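Local atomic coordinates of UPF0131 protein ykqA (Bacillus subtilis, PDB entry 2QIK), a protein that probably acts as a gamma-glutamylcyclotransferase, a type of acyltransferase. Residues M137-F142 against G146-F151. Sequence-based numbering, arbitrary orientation.
Sequences MDNARF and GVDHYF
Phe142 and Phe151 lay their rings face to face, almost parallel at 3° between planes, with centroids 3.8 Å apart. The overlap is close to complete: CD2 of Phe151 sits over the centre of the Phe142 ring. CE1 of Phe142 comes within 3.6 Å of Phe151 CG. Val147 CG2 and Asp148 OD1 approach the Phe142 ring obliquely. Asp148 CG stands anti to the backbone N (chi1 -161°), which brings Asp148 OD1 to 3.5 Å from Phe142 CB. Asp148 OD1 also lies 3.4 Å from Asn139 CB. The carboxylate plane is turned only slightly from that of the Phe142 ring.

Backbone bonds also join Phe142 to Val147 and Asp148. Val147 N donates to Phe142 O at 3.0 Å with an N-H...O angle of 154°. Asp148 N adds a weak bond of 3.4 Å to Phe142 O. At the other end of the helix, Asp138 OD1 accepts from Ala140 N and also pairs with Arg253.

An alanine in place of Phe142 would probably leave one face of the Phe151 ring without its stacking partner and open a gap beside Tyr200 and Tyr191. Tyr191 also meets Phe151 edge-to-face. The loop after helix 140-145 turns back on the helix's first turn before strand 154-161 begins. The C-terminal end of the helix is closed by a Schellman motif, with Gly146 at positive phi.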
loop_
_atom_site.group_PDB
_atom_site.type_symbol
_atom_site.label_atom_id
_atom_site.label_comp_id
_atom_site.label_asym_id
_atom_site.label_seq_id
_atom_site.Cartn_x
_atom_site.Cartn_y
_atom_site.Cartn_z
HETATM N N MSE A 137 -10.594 8.461 -8.821
HETATM C CA MSE A 137 -10.510 9.895 -9.009
HETATM C C MSE A 137 -11.762 10.486 -9.688
HETATM O O MSE A 137 -11.965 11.684 -9.576
HETATM C CB MSE A 137 -9.294 10.249 -9.864
HETATM C CG MSE A 137 -7.942 9.779 -9.245
HETATM SE SE MSE A 137 -6.447 10.449 -10.205
HETATM C CE MSE A 137 -6.634 9.554 -11.806
ATOM N N ASP A 138 -12.577 9.644 -10.316
ATOM C CA ASP A 138 -13.855 10.058 -10.882
ATOM C C ASP A 138 -14.988 9.768 -9.922
ATOM O O ASP A 138 -14.808 8.977 -8.966
ATOM C CB ASP A 138 -14.074 9.268 -12.205
ATOM C CG ASP A 138 -15.280 9.666 -12.927
ATOM O OD1 ASP A 138 -16.174 8.800 -13.108
ATOM O OD2 ASP A 138 -15.377 10.828 -13.306
ATOM N N ASN A 139 -16.104 10.405 -10.122
ATOM C CA ASN A 139 -17.224 10.285 -9.204
ATOM C C ASN A 139 -18.442 9.509 -9.687
ATOM O O ASN A 139 -19.355 9.343 -8.905
ATOM C CB ASN A 139 -17.609 11.604 -8.564
ATOM C CG ASN A 139 -18.282 12.510 -9.518
ATOM O OD1 ASN A 139 -18.931 13.473 -9.072
ATOM N ND2 ASN A 139 -18.180 12.256 -10.806
ATOM N N ALA A 140 -18.482 9.061 -10.938
ATOM C CA ALA A 140 -19.738 8.482 -11.420
ATOM C C ALA A 140 -20.107 7.200 -10.677
ATOM O O ALA A 140 -21.249 7.032 -10.304
ATOM C CB ALA A 140 -19.662 8.198 -12.888
ATOM N N ARG A 141 -19.167 6.304 -10.419
ATOM C CA ARG A 141 -19.448 5.050 -9.695
ATOM C C ARG A 141 -19.830 5.401 -8.249
ATOM O O ARG A 141 -20.743 4.797 -7.729
ATOM C CB ARG A 141 -18.346 3.996 -9.747
ATOM C CG ARG A 141 -18.208 3.371 -11.118
ATOM C CD ARG A 141 -17.144 2.277 -11.097
ATOM N NE ARG A 141 -17.575 1.212 -10.179
ATOM C CZ ARG A 141 -16.831 0.180 -9.803
ATOM N NH1 ARG A 141 -15.636 0.143 -10.263
ATOM N NH2 ARG A 141 -17.315 -0.724 -8.911
ATOM N N PHE A 142 -19.165 6.365 -7.622
ATOM C CA PHE A 142 -19.595 6.793 -6.293
ATOM C C PHE A 142 -21.055 7.191 -6.312
ATOM O O PHE A 142 -21.846 6.864 -5.422
ATOM C CB PHE A 142 -18.783 7.957 -5.757
ATOM C CG PHE A 142 -17.289 7.723 -5.574
ATOM C CD1 PHE A 142 -16.418 8.784 -5.817
ATOM C CD2 PHE A 142 -16.760 6.539 -5.098
ATOM C CE1 PHE A 142 -15.053 8.647 -5.602
ATOM C CE2 PHE A 142 -15.361 6.416 -4.876
ATOM C CZ PHE A 142 -14.523 7.473 -5.181
ATOM N N GLY A 146 -24.440 5.669 -4.351
ATOM C CA GLY A 146 -24.978 6.485 -3.284
ATOM C C GLY A 146 -23.999 6.892 -2.228
ATOM O O GLY A 146 -24.383 7.231 -1.118
ATOM N N VAL A 147 -22.705 6.860 -2.551
ATOM C CA VAL A 147 -21.659 7.231 -1.627
ATOM C C VAL A 147 -20.883 8.487 -1.946
ATOM O O VAL A 147 -19.880 8.810 -1.298
ATOM C CB VAL A 147 -20.678 6.040 -1.384
ATOM C CG1 VAL A 147 -21.409 4.854 -0.825
ATOM C CG2 VAL A 147 -19.879 5.695 -2.609
ATOM N N ASP A 148 -21.258 9.183 -3.009
ATOM C CA ASP A 148 -20.488 10.374 -3.407
ATOM C C ASP A 148 -20.431 11.429 -2.344
ATOM O O ASP A 148 -19.460 12.170 -2.289
ATOM C CB ASP A 148 -20.925 11.003 -4.747
ATOM C CG ASP A 148 -19.869 11.893 -5.316
ATOM O OD1 ASP A 148 -18.694 11.476 -5.396
ATOM O OD2 ASP A 148 -20.149 13.023 -5.728
ATOM N N HIS A 149 -21.438 11.490 -1.487
ATOM C CA HIS A 149 -21.415 12.392 -0.364
ATOM C C HIS A 149 -20.185 12.253 0.530
ATOM O O HIS A 149 -19.816 13.210 1.217
ATOM C CB HIS A 149 -22.705 12.244 0.454
ATOM C CG HIS A 149 -22.927 10.917 1.105
ATOM N ND1 HIS A 149 -22.472 10.639 2.373
ATOM C CD2 HIS A 149 -23.454 9.766 0.624
ATOM C CE1 HIS A 149 -22.799 9.398 2.675
ATOM N NE2 HIS A 149 -23.377 8.836 1.637
ATOM N N TYR A 150 -19.539 11.079 0.509
ATOM C CA TYR A 150 -18.308 10.847 1.281
ATOM C C TYR A 150 -17.047 11.367 0.589
ATOM O O TYR A 150 -16.029 11.474 1.212
ATOM C CB TYR A 150 -18.120 9.394 1.550
ATOM C CG TYR A 150 -19.057 8.756 2.535
ATOM C CD1 TYR A 150 -19.338 9.349 3.772
ATOM C CD2 TYR A 150 -19.631 7.533 2.305
ATOM C CE1 TYR A 150 -20.114 8.703 4.734
ATOM C CE2 TYR A 150 -20.416 6.917 3.218
ATOM C CZ TYR A 150 -20.636 7.504 4.470
ATOM O OH TYR A 150 -21.363 6.911 5.483
ATOM N N PHE A 151 -17.142 11.646 -0.732
ATOM C CA PHE A 151 -16.003 11.876 -1.609
ATOM C C PHE A 151 -16.086 13.330 -2.112
ATOM O O PHE A 151 -15.538 13.678 -3.162
ATOM C CB PHE A 151 -15.887 10.851 -2.698
ATOM C CG PHE A 151 -15.623 9.490 -2.173
ATOM C CD1 PHE A 151 -14.355 9.062 -1.869
ATOM C CD2 PHE A 151 -16.674 8.618 -1.941
ATOM C CE1 PHE A 151 -14.127 7.852 -1.347
ATOM C CE2 PHE A 151 -16.464 7.371 -1.412
ATOM C CZ PHE A 151 -15.191 6.972 -1.106
#